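Local structure of UPF0141 protein yjdB (Campylobacter jejuni subsp. jejuni HB93-13, 4TN0) at residues A[72-77]-A[83-88]; A[241-244]-A[250-253]; A[97-102]-A[287-292]; A[88-93]-A[280-285]; A[294-297]-A[303-306]. The protein probably transfers phosphoethanolamine groups in the periplasm through a zinc-containing, alkaline phosphatase-like domain and is required for polymyxin resistance and motility. All blocks are in the same frame, centred on the assembly; numbering follows the deposited sequence.

Interaction 1 of 5, residues A[72-77]-A[83-88]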
# COMPACT_ATOMS: atom_id res chain seq x y z
N MET A 72 -0.30 -9.67 4.38
CA MET A 72 -1.38 -8.89 3.77
C MET A 72 -1.82 -9.56 2.45
O MET A 72 -2.97 -9.46 2.06
CB MET A 72 -0.97 -7.41 3.55
CG MET A 72 -0.10 -7.12 2.33
SD MET A 72 0.12 -5.33 1.99
CE MET A 72 1.42 -4.86 3.16
N PHE A 73 -0.89 -10.24 1.78
CA PHE A 73 -1.15 -10.89 0.50
C PHE A 73 -1.60 -12.35 0.70
O PHE A 73 -2.07 -13.01 -0.25
CB PHE A 73 0.09 -10.85 -0.39
CG PHE A 73 0.26 -9.56 -1.16
CD1 PHE A 73 1.08 -8.54 -0.67
CD2 PHE A 73 -0.40 -9.36 -2.36
CE1 PHE A 73 1.25 -7.36 -1.38
CE2 PHE A 73 -0.24 -8.18 -3.08
CZ PHE A 73 0.59 -7.18 -2.59
N SER A 74 -1.45 -12.85 1.92
CA SER A 74 -1.83 -14.22 2.21
C SER A 74 -3.33 -14.34 2.49
O SER A 74 -3.99 -13.34 2.79
CB SER A 74 -1.03 -14.76 3.40
OG SER A 74 -1.66 -15.88 3.99
N ILE A 75 -3.86 -15.55 2.33
CA ILE A 75 -5.24 -15.85 2.69
C ILE A 75 -5.44 -15.76 4.20
O ILE A 75 -6.54 -15.46 4.67
CB ILE A 75 -5.66 -17.27 2.18
CG1 ILE A 75 -7.15 -17.53 2.41
CG2 ILE A 75 -4.80 -18.37 2.80
CD1 ILE A 75 -7.67 -18.76 1.64
N SER A 76 -4.37 -16.01 4.96
CA SER A 76 -4.46 -15.95 6.43
C SER A 76 -4.64 -14.52 6.91
O SER A 76 -4.07 -13.57 6.35
CB SER A 76 -3.24 -16.56 7.09
OG SER A 76 -2.82 -17.73 6.41
N LYS A 77 -5.42 -14.36 7.97
CA LYS A 77 -5.60 -13.06 8.58
C LYS A 77 -4.57 -12.93 9.71
O LYS A 77 -3.82 -13.87 9.97
CB LYS A 77 -7.04 -12.90 9.06
CG LYS A 77 -8.01 -12.97 7.90
CD LYS A 77 -9.45 -13.10 8.35
CE LYS A 77 -10.34 -13.32 7.15
NZ LYS A 77 -9.95 -14.53 6.33
N SER A 83 4.68 -17.24 9.95
CA SER A 83 5.75 -16.95 9.00
C SER A 83 6.22 -18.23 8.30
O SER A 83 6.96 -18.18 7.31
CB SER A 83 6.92 -16.25 9.70
OG SER A 83 6.78 -14.84 9.57
N SER A 84 5.77 -19.38 8.79
CA SER A 84 6.27 -20.65 8.28
C SER A 84 5.42 -21.15 7.14
O SER A 84 5.78 -22.13 6.48
CB SER A 84 6.31 -21.70 9.39
OG SER A 84 5.04 -21.82 10.01
N GLU A 85 4.30 -20.48 6.89
CA GLU A 85 3.42 -20.90 5.81
C GLU A 85 4.15 -20.66 4.51
O GLU A 85 4.96 -19.74 4.41
CB GLU A 85 2.07 -20.18 5.86
CG GLU A 85 2.00 -18.84 5.17
CD GLU A 85 0.63 -18.20 5.34
OE1 GLU A 85 -0.02 -18.42 6.41
OE2 GLU A 85 0.20 -17.50 4.40
N PHE A 86 3.92 -21.55 3.55
CA PHE A 86 4.60 -21.52 2.28
C PHE A 86 3.61 -21.97 1.19
O PHE A 86 3.48 -23.17 0.89
CB PHE A 86 5.84 -22.40 2.32
CG PHE A 86 6.68 -22.35 1.07
CD1 PHE A 86 6.99 -21.12 0.48
CD2 PHE A 86 7.19 -23.50 0.50
CE1 PHE A 86 7.77 -21.05 -0.67
CE2 PHE A 86 7.97 -23.44 -0.66
CZ PHE A 86 8.26 -22.21 -1.24
N GLN A 87 2.88 -21.01 0.63
CA GLN A 87 1.73 -21.29 -0.21
C GLN A 87 1.41 -20.13 -1.14
O GLN A 87 2.00 -19.06 -1.01
CB GLN A 87 0.51 -21.59 0.67
CG GLN A 87 -0.02 -20.34 1.34
CD GLN A 87 -0.89 -20.64 2.53
OE1 GLN A 87 -0.63 -21.58 3.29
NE2 GLN A 87 -1.93 -19.85 2.71
N GLU A 88 0.47 -20.33 -2.06
CA GLU A 88 0.07 -19.29 -3.01
C GLU A 88 -0.53 -18.09 -2.28
O GLU A 88 -1.11 -18.24 -1.20
CB GLU A 88 -0.94 -19.84 -4.03
CG GLU A 88 -0.39 -20.91 -4.99
CD GLU A 88 -1.44 -21.46 -5.95
OE1 GLU A 88 -2.58 -21.75 -5.51
OE2 GLU A 88 -1.13 -21.62 -7.15
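The carboxylate of Glu85 faces two serine hydroxyls at once, overlapping the side chains of Ser74 and Ser76. Ser74 OG donates to Glu85 OE2 at 2.5 Å, a length that is not certain in detail, and Ser76 OG donates to Glu85 OE1 at 2.9 Å. Both oxygens take the hydroxyl on the syn lone pair, the side turned toward the other oxygen, so the two serines meet the carboxylate in a fork and should limit its rotation. Glu85, on 83-88, has CG between its own backbone N and carbonyl carbon (chi1 86°) and then runs out extended, which carries the charged end across to the serines. On the serine side the geometry is set by an ST turn: Ser74 OG also accepts the backbone N-H of Ser76 at 2.9 Å, with an angle of 153° at the hydrogen. That hydroxyl therefore gives one bond and receives another, and the turn holds the two serines near each other. Beside this polar group, Gln87 lies at about a right angle to Ile75. Gln87 NE2 and Ile75 CG2 are tight at 3.2 Å with no polar bond between them, and the exact placement of the amide is doubtful. Negative charge on Glu85 would probably favour the donor role of both hydroxyls. The contact lies at the surface, where the chain leaves helix 68-73 and later leads into helix 90-96. Behind it, Ile75 rests on Phe282 of helix 281-288, while Phe73 reaches Leu22 and Val24 of strand 18-24.

Interaction 2 of 5, residues A[241-244]-A[250-253]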
# COMPACT_ATOMS: atom_id res chain seq x y z
N MET A 241 8.45 -3.40 16.77
CA MET A 241 8.14 -3.75 18.17
C MET A 241 7.06 -4.85 18.19
O MET A 241 6.15 -4.84 17.35
CB MET A 241 7.67 -2.49 18.94
CG MET A 241 7.35 -2.72 20.42
SD MET A 241 7.02 -1.22 21.40
CE MET A 241 8.67 -0.54 21.59
N PRO A 242 7.16 -5.83 19.10
CA PRO A 242 6.12 -6.90 19.07
C PRO A 242 4.69 -6.34 19.04
O PRO A 242 4.36 -5.41 19.78
CB PRO A 242 6.40 -7.70 20.33
CG PRO A 242 7.94 -7.52 20.53
CD PRO A 242 8.22 -6.10 20.09
N TYR A 243 3.88 -6.85 18.13
CA TYR A 243 2.60 -6.25 17.81
C TYR A 243 1.74 -5.94 19.01
O TYR A 243 1.17 -4.85 19.09
CB TYR A 243 1.83 -7.17 16.86
CG TYR A 243 0.68 -6.50 16.15
CD1 TYR A 243 -0.60 -6.43 16.71
CD2 TYR A 243 0.89 -5.85 14.94
CE1 TYR A 243 -1.64 -5.79 16.04
CE2 TYR A 243 -0.12 -5.22 14.28
CZ TYR A 243 -1.38 -5.17 14.83
OH TYR A 243 -2.37 -4.51 14.12
N ALA A 244 1.65 -6.89 19.94
CA ALA A 244 0.75 -6.78 21.07
C ALA A 244 1.12 -5.61 22.01
O ALA A 244 0.24 -5.04 22.68
CB ALA A 244 0.70 -8.12 21.84
N GLN A 250 2.96 2.37 15.15
CA GLN A 250 3.52 1.29 14.33
C GLN A 250 2.47 0.41 13.64
O GLN A 250 2.80 -0.23 12.65
CB GLN A 250 4.47 0.43 15.15
CG GLN A 250 5.73 1.20 15.52
CD GLN A 250 6.80 0.36 16.19
OE1 GLN A 250 6.88 -0.88 16.01
NE2 GLN A 250 7.63 1.02 16.96
N THR A 251 1.23 0.39 14.15
CA THR A 251 0.19 -0.48 13.58
C THR A 251 -0.90 0.25 12.79
O THR A 251 -1.57 -0.34 11.92
CB THR A 251 -0.51 -1.32 14.71
OG1 THR A 251 -1.11 -0.43 15.67
CG2 THR A 251 0.50 -2.17 15.43
N HIS A 252 -1.08 1.53 13.09
CA HIS A 252 -2.12 2.34 12.46
C HIS A 252 -1.56 3.00 11.19
O HIS A 252 -0.75 3.94 11.25
CB HIS A 252 -2.63 3.40 13.46
CG HIS A 252 -3.79 4.21 12.97
ND1 HIS A 252 -4.54 3.86 11.87
CD2 HIS A 252 -4.33 5.36 13.45
CE1 HIS A 252 -5.49 4.76 11.68
NE2 HIS A 252 -5.38 5.69 12.63
N ILE A 253 -2.00 2.48 10.04
CA ILE A 253 -1.45 2.86 8.73
C ILE A 253 -2.48 3.60 7.89
O ILE A 253 -3.68 3.46 8.09
CB ILE A 253 -0.99 1.62 7.92
CG1 ILE A 253 -2.07 0.53 7.97
CG2 ILE A 253 0.34 1.10 8.42
CD1 ILE A 253 -1.83 -0.63 7.03
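Gln250 OE1 accepts from Met241 N at 3.1 Å, with 157° at the hydrogen; the donor lies in the carbonyl plane and on a lone pair. Gln250 gets there with CG anti to its carbonyl carbon and the rest of the chain extended. Its OE1 is also 3.4 Å from Met241 CB, so it sits against both the backbone N-H and the root of that side chain. The donor Met241 N calls for the oxygen here, which supports the modelled orientation of the amide, and NE2 is left to Ser230 OG. Met241 sets out toward 250-253, then bends about CG-SD and its end leads away.

The second half is a CH-pi contact. Thr251 CG2 stands over one face of the Tyr243 ring, 3.8 Å from the centroid and 29° off the normal. Thr251 has CG2 anti to the carbonyl carbon (chi1 60°), and this methyl is the branch over the ring. Its closest ring atom is Tyr243 CE2, at 3.3 Å, which puts the methyl toward one side of the ring. The ring end of Tyr243 lies nearer 250-253 than the base of the side chain does, and Tyr243 OH bonds to Ser60 O, fixing the far end.

The Gln250 side chain is about 10 Å from the bound zinc ion and is not among its ligands. The contact joins the loop after strand 237-238 to the junction of helix 248-251 with strand 252-259. Tyr243 also touches Ser59 of strand 53-59, the sheet neighbour of strand 252-259.

Interaction 3 of 5, residues A[97-102]-A[287-292]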
# COMPACT_ATOMS: atom_id res chain seq x y z
N THR A 97 -5.68 -17.27 -12.75
CA THR A 97 -7.07 -17.03 -13.11
C THR A 97 -7.10 -16.08 -14.34
O THR A 97 -8.13 -15.58 -14.78
CB THR A 97 -7.82 -16.52 -11.86
OG1 THR A 97 -8.19 -17.65 -11.05
CG2 THR A 97 -9.04 -15.82 -12.16
N GLY A 98 -5.91 -15.87 -14.91
CA GLY A 98 -5.80 -15.19 -16.19
C GLY A 98 -5.66 -13.68 -16.15
O GLY A 98 -5.59 -13.05 -17.20
N VAL A 99 -5.65 -13.09 -14.96
CA VAL A 99 -5.42 -11.65 -14.83
C VAL A 99 -3.99 -11.26 -15.19
O VAL A 99 -3.05 -11.98 -14.87
CB VAL A 99 -5.73 -11.18 -13.40
CG1 VAL A 99 -5.70 -9.66 -13.32
CG2 VAL A 99 -7.09 -11.71 -12.98
N ASP A 100 -3.82 -10.15 -15.91
CA ASP A 100 -2.48 -9.63 -16.21
C ASP A 100 -1.86 -8.99 -14.95
O ASP A 100 -2.37 -7.99 -14.42
CB ASP A 100 -2.55 -8.62 -17.37
CG ASP A 100 -1.17 -8.20 -17.88
OD1 ASP A 100 -0.16 -8.31 -17.15
OD2 ASP A 100 -1.11 -7.74 -19.04
N ALA A 101 -0.78 -9.59 -14.46
CA ALA A 101 -0.14 -9.16 -13.22
C ALA A 101 1.28 -8.67 -13.44
O ALA A 101 2.12 -9.39 -13.98
CB ALA A 101 -0.15 -10.30 -12.21
N ALA A 102 1.55 -7.44 -13.01
CA ALA A 102 2.92 -6.89 -13.01
C ALA A 102 3.32 -6.41 -11.60
O ALA A 102 2.49 -5.83 -10.87
CB ALA A 102 3.04 -5.75 -14.02
N GLY A 287 -12.03 -10.03 -5.20
CA GLY A 287 -13.27 -9.37 -5.56
C GLY A 287 -13.17 -8.37 -6.71
O GLY A 287 -14.12 -8.18 -7.47
N TYR A 288 -12.01 -7.75 -6.84
CA TYR A 288 -11.86 -6.69 -7.82
C TYR A 288 -11.88 -7.24 -9.22
O TYR A 288 -12.39 -6.60 -10.14
CB TYR A 288 -10.57 -5.89 -7.60
CG TYR A 288 -10.55 -4.62 -8.41
CD1 TYR A 288 -10.05 -4.59 -9.70
CD2 TYR A 288 -11.06 -3.44 -7.87
CE1 TYR A 288 -10.05 -3.43 -10.45
CE2 TYR A 288 -11.07 -2.27 -8.61
CZ TYR A 288 -10.56 -2.27 -9.89
OH TYR A 288 -10.56 -1.11 -10.63
N PHE A 289 -11.33 -8.44 -9.40
CA PHE A 289 -11.31 -9.04 -10.73
C PHE A 289 -12.38 -10.13 -10.83
O PHE A 289 -12.34 -10.95 -11.74
CB PHE A 289 -9.91 -9.59 -11.04
CG PHE A 289 -8.88 -8.52 -11.14
CD1 PHE A 289 -8.60 -7.92 -12.36
CD2 PHE A 289 -8.23 -8.06 -10.01
CE1 PHE A 289 -7.66 -6.91 -12.45
CE2 PHE A 289 -7.29 -7.05 -10.10
CZ PHE A 289 -7.01 -6.48 -11.32
N ASN A 290 -13.36 -10.05 -9.94
CA ASN A 290 -14.50 -10.97 -9.90
C ASN A 290 -14.11 -12.45 -9.86
O ASN A 290 -14.71 -13.26 -10.56
CB ASN A 290 -15.42 -10.73 -11.11
CG ASN A 290 -15.96 -9.32 -11.16
OD1 ASN A 290 -15.63 -8.54 -12.06
ND2 ASN A 290 -16.78 -8.97 -10.17
N VAL A 291 -13.10 -12.79 -9.06
CA VAL A 291 -12.68 -14.19 -8.98
C VAL A 291 -13.72 -15.00 -8.19
O VAL A 291 -14.04 -14.66 -7.04
CB VAL A 291 -11.28 -14.35 -8.33
CG1 VAL A 291 -10.96 -15.82 -8.10
CG2 VAL A 291 -10.21 -13.73 -9.21
N LYS A 292 -14.23 -16.06 -8.81
CA LYS A 292 -15.23 -16.88 -8.15
C LYS A 292 -14.52 -18.02 -7.43
O LYS A 292 -13.80 -18.80 -8.04
CB LYS A 292 -16.27 -17.41 -9.16
CG LYS A 292 -17.13 -16.32 -9.82
CD LYS A 292 -17.99 -15.58 -8.79
CE LYS A 292 -18.83 -14.43 -9.39
NZ LYS A 292 -19.92 -14.86 -10.33
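Two helix ends, each finished by a Schellman motif, meet here through Val99 on Phe289 and Thr97 on Val291. Helix 90-96 closes at Gly98, the C-prime residue with positive phi, where Gly98 N bonds to Tyr95 O and Val99 N to Leu94 O. Helix 281-288 closes in the same way at Asn290, with Asn290 N to Gly287 O and Val291 N to Leu286 O. The residue after C-prime is apolar in both, Val99 and Val291. Val99 packs back on Leu94 of its own helix, as is usual in this motif, and Val291 also touches Leu94.

Val99 CG1 sits over one face of the Phe289 ring in a CH-pi contact, 3.8 Å from the centroid and 25° off the normal. It lies 3.4 Å above the ring plane, offset toward the rim, and comes to 3.5 Å from Phe289 CE1. With CG1 anti to the backbone N (chi1 -172°), that methyl is placed on the ring, while the second branch, CG2, approaches the base of the ring, 4.0 Å from Phe289 CB. The opposite face of the ring meets Tyr288 CD1, so an aliphatic methyl and an aromatic edge carbon flank it. Farther along, Thr97 CG2 and Val291 CG2 touch methyl to methyl at 3.8 Å.

No hydrogen bond links the two segments. Phe289 also reaches Leu94, Ile148 of strand 146-152 and Leu20 of strand 18-24. The contact thus pairs two Schellman C-termini, on helices that both pack against the central mixed sheet of this alkaline phosphatase-like domain.

Interaction 4 of 5, residues A[88-93]-A[280-285]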
# COMPACT_ATOMS: atom_id res chain seq x y z
N GLU A 88 0.47 -20.33 -2.06
CA GLU A 88 0.07 -19.29 -3.01
C GLU A 88 -0.53 -18.09 -2.28
O GLU A 88 -1.11 -18.24 -1.20
CB GLU A 88 -0.94 -19.84 -4.03
CG GLU A 88 -0.39 -20.91 -4.99
CD GLU A 88 -1.44 -21.46 -5.95
OE1 GLU A 88 -2.58 -21.75 -5.51
OE2 GLU A 88 -1.13 -21.62 -7.15
N ASN A 89 -0.43 -16.91 -2.87
CA ASN A 89 -1.01 -15.71 -2.27
C ASN A 89 -2.04 -15.14 -3.24
O ASN A 89 -2.28 -15.71 -4.28
CB ASN A 89 0.08 -14.66 -1.93
CG ASN A 89 0.89 -14.21 -3.17
OD1 ASN A 89 0.37 -13.53 -4.06
ND2 ASN A 89 2.18 -14.58 -3.22
N ALA A 90 -2.64 -14.01 -2.89
CA ALA A 90 -3.62 -13.37 -3.77
C ALA A 90 -3.11 -13.14 -5.20
O ALA A 90 -3.86 -13.27 -6.16
CB ALA A 90 -4.06 -12.05 -3.17
N MET A 91 -1.83 -12.81 -5.36
CA MET A 91 -1.28 -12.56 -6.69
C MET A 91 -1.23 -13.84 -7.54
O MET A 91 -1.39 -13.79 -8.75
CB MET A 91 0.13 -11.95 -6.59
CG MET A 91 0.21 -10.63 -5.84
SD MET A 91 -0.75 -9.32 -6.58
CE MET A 91 0.00 -9.26 -8.21
N ASP A 92 -0.92 -14.96 -6.91
CA ASP A 92 -0.91 -16.24 -7.60
C ASP A 92 -2.32 -16.59 -8.07
O ASP A 92 -2.52 -17.14 -9.14
CB ASP A 92 -0.39 -17.35 -6.68
CG ASP A 92 1.03 -17.14 -6.26
OD1 ASP A 92 1.92 -16.96 -7.14
OD2 ASP A 92 1.25 -17.12 -5.02
N VAL A 93 -3.31 -16.30 -7.23
CA VAL A 93 -4.69 -16.57 -7.59
C VAL A 93 -5.11 -15.73 -8.78
O VAL A 93 -5.72 -16.25 -9.71
CB VAL A 93 -5.65 -16.33 -6.42
CG1 VAL A 93 -7.09 -16.57 -6.86
CG2 VAL A 93 -5.28 -17.25 -5.28
N ASN A 280 -8.10 -7.37 5.10
CA ASN A 280 -9.01 -7.09 4.02
C ASN A 280 -8.41 -7.13 2.62
O ASN A 280 -9.16 -7.07 1.65
CB ASN A 280 -9.63 -5.70 4.21
CG ASN A 280 -10.53 -5.63 5.42
OD1 ASN A 280 -10.11 -5.21 6.50
ND2 ASN A 280 -11.78 -6.03 5.25
N LEU A 281 -7.09 -7.24 2.48
CA LEU A 281 -6.52 -7.04 1.15
C LEU A 281 -6.80 -8.26 0.28
O LEU A 281 -7.07 -8.14 -0.92
CB LEU A 281 -4.99 -6.77 1.19
CG LEU A 281 -4.41 -6.55 -0.22
CD1 LEU A 281 -5.02 -5.33 -0.90
CD2 LEU A 281 -2.87 -6.48 -0.32
N PHE A 282 -6.83 -9.43 0.91
CA PHE A 282 -7.00 -10.66 0.15
C PHE A 282 -8.32 -10.69 -0.63
O PHE A 282 -8.30 -10.84 -1.85
CB PHE A 282 -6.91 -11.88 1.08
CG PHE A 282 -6.98 -13.19 0.36
CD1 PHE A 282 -5.86 -13.69 -0.30
CD2 PHE A 282 -8.17 -13.90 0.28
CE1 PHE A 282 -5.92 -14.89 -0.97
CE2 PHE A 282 -8.23 -15.10 -0.40
CZ PHE A 282 -7.11 -15.60 -1.03
N SER A 283 -9.44 -10.51 0.06
CA SER A 283 -10.74 -10.61 -0.61
C SER A 283 -10.96 -9.40 -1.52
O SER A 283 -11.61 -9.53 -2.56
CB SER A 283 -11.89 -10.72 0.39
OG SER A 283 -11.91 -11.97 1.05
N THR A 284 -10.39 -8.26 -1.14
CA THR A 284 -10.53 -7.05 -1.95
C THR A 284 -9.89 -7.25 -3.31
O THR A 284 -10.40 -6.78 -4.32
CB THR A 284 -9.91 -5.80 -1.27
OG1 THR A 284 -10.63 -5.50 -0.07
CG2 THR A 284 -9.99 -4.59 -2.19
N LEU A 285 -8.78 -7.98 -3.33
CA LEU A 285 -8.04 -8.23 -4.57
C LEU A 285 -8.71 -9.31 -5.44
O LEU A 285 -8.71 -9.22 -6.67
CB LEU A 285 -6.60 -8.62 -4.24
CG LEU A 285 -5.62 -7.54 -3.79
CD1 LEU A 285 -4.28 -8.20 -3.58
CD2 LEU A 285 -5.48 -6.40 -4.80
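Ala90 CB fits between two side chains of helix 281-288, and this is the close part of the contact. The methyl lies 3.8 Å from Phe282 CD1 and 3.9 Å from Leu285 CD1. Phe282 has CG anti to its backbone N (chi1 -176°), which brings the ring close to Ala90. The ring meets Ala90 CB obliquely, while the carbonyl carbon of Asn89 lies at its edge, near the ring plane. Packing is looser at Met91 and Val93, which stay farther off than Ala90.

Away from helix 281-288 lies a polar but still buried group. Asn89 OD1 takes Met91 N at 2.7 Å and, weakly, Asp92 N at 3.4 Å; Asp92 OD2 accepts from Asn89 N at 2.7 Å through its anti lone pair, completing a capping box. Asp92 OD2 also has a salt bridge to Arg117. Glu88, partly exposed, forms a salt bridge with Lys96 at the more open end. A small alanine in the first turn of a helix begun by a capping box is consistent with the close approach of the two helices, 5.8 Å between the CA atoms of Ala90 and Phe282, beside the central sheet of this alpha/beta fold.

Interaction 5 of 5, residues A[294-297]-A[303-306]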
# COMPACT_ATOMS: atom_id res chain seq x y z
N SER A 294 -14.57 -20.15 -3.17
CA SER A 294 -15.14 -20.24 -1.83
C SER A 294 -14.30 -19.51 -0.78
O SER A 294 -14.81 -19.16 0.30
CB SER A 294 -15.32 -21.70 -1.43
OG SER A 294 -14.07 -22.36 -1.41
N VAL A 295 -13.03 -19.26 -1.07
CA VAL A 295 -12.18 -18.58 -0.10
C VAL A 295 -12.41 -17.07 -0.14
O VAL A 295 -11.94 -16.34 0.75
CB VAL A 295 -10.70 -18.87 -0.31
CG1 VAL A 295 -10.43 -20.36 -0.25
CG2 VAL A 295 -10.22 -18.27 -1.62
N TYR A 296 -13.14 -16.62 -1.16
CA TYR A 296 -13.54 -15.22 -1.23
C TYR A 296 -14.58 -14.91 -0.14
O TYR A 296 -15.63 -15.55 -0.05
CB TYR A 296 -14.10 -14.90 -2.62
CG TYR A 296 -14.75 -13.54 -2.70
CD1 TYR A 296 -13.99 -12.38 -2.74
CD2 TYR A 296 -16.14 -13.42 -2.75
CE1 TYR A 296 -14.58 -11.14 -2.82
CE2 TYR A 296 -16.74 -12.18 -2.83
CZ TYR A 296 -15.96 -11.04 -2.86
OH TYR A 296 -16.56 -9.80 -2.94
N GLU A 297 -14.28 -13.93 0.70
CA GLU A 297 -15.20 -13.54 1.77
C GLU A 297 -15.72 -12.16 1.48
O GLU A 297 -15.03 -11.18 1.69
CB GLU A 297 -14.52 -13.58 3.13
CG GLU A 297 -14.10 -14.94 3.62
CD GLU A 297 -13.28 -14.85 4.88
OE1 GLU A 297 -12.33 -14.04 4.89
OE2 GLU A 297 -13.59 -15.56 5.86
N LEU A 303 -14.55 -2.98 -1.56
CA LEU A 303 -15.42 -2.46 -2.61
C LEU A 303 -16.67 -3.33 -2.86
O LEU A 303 -17.09 -3.52 -4.00
CB LEU A 303 -14.61 -2.30 -3.90
CG LEU A 303 -13.40 -1.39 -3.70
CD1 LEU A 303 -12.59 -1.29 -4.96
CD2 LEU A 303 -13.83 -0.02 -3.21
N ASN A 304 -17.25 -3.85 -1.78
CA ASN A 304 -18.43 -4.72 -1.85
C ASN A 304 -19.38 -4.35 -0.72
O ASN A 304 -18.98 -4.27 0.44
CB ASN A 304 -18.05 -6.21 -1.77
CG ASN A 304 -19.27 -7.15 -1.84
OD1 ASN A 304 -20.22 -7.03 -1.06
ND2 ASN A 304 -19.23 -8.10 -2.76
N PRO A 305 -20.66 -4.14 -1.07
CA PRO A 305 -21.66 -3.62 -0.12
C PRO A 305 -21.84 -4.46 1.14
O PRO A 305 -22.28 -3.93 2.15
CB PRO A 305 -22.95 -3.63 -0.95
CG PRO A 305 -22.49 -3.53 -2.37
CD PRO A 305 -21.24 -4.36 -2.40
N LYS A 306 -21.51 -5.75 1.08
CA LYS A 306 -21.69 -6.63 2.23
C LYS A 306 -20.54 -6.57 3.23
O LYS A 306 -20.55 -7.29 4.23
CB LYS A 306 -21.94 -8.07 1.74
CG LYS A 306 -22.75 -8.07 0.42
CD LYS A 306 -23.23 -9.45 -0.04
CE LYS A 306 -23.74 -9.41 -1.48
NZ LYS A 306 -24.22 -10.75 -1.94
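Tyr296 OH is met by two groups, the amide of Asn304 across the contact and Asp301 OD1 from the intervening loop, the latter its stronger partner. The bond from Asn304 ND2 is weak: 3.2 Å to Tyr296 OH, with only 121° at the hydrogen. ND2 approaches at the edge of the ring, near its plane, and the ring and amide planes are turned 53° apart. Tyr296 has CG anti to its backbone N, which brings the hydroxyl end near Asn304.

The other end of the Asn304 amide is held more firmly. OD1 accepts from Lys306 N at 2.8 Å, with 167° at the hydrogen and the donor in the carbonyl plane, closing an Asx turn. This bond should orient the amide so that ND2 is left facing the tyrosine. The buried area is small, and the link lies at the protein surface.

Tyr296 otherwise rests on Ser283 and Leu286 of helix 281-288, and Leu303 touches Leu264 and Ala268 of helix 264-271. A weak amide-to-phenol bond beside an Asx turn links two parts of the loop after helix 281-288, while the firmer hold on the hydroxyl is Asp301.

How the interactions relate
Interactions 3 and 4 are buried and apolar across their segments, and both use helix 281-288, against helix 90-96 and the turn leading into strand 100-105; their centres are 9 Å apart. Interactions 1 and 5 lie at the surface and rely on polar bonds, a carboxylate with two hydroxyls in one and a weak amide-phenol bond in the other. They meet through the Lys77-Glu297 salt bridge and the packing of Ile75 on Val295. Interaction 1 also adjoins interaction 4, sharing Glu88. Interaction 2, partly buried, mixes a hydrogen bond with a CH-pi contact and stands apart, on the opposite side of the chain's centre from interaction 3.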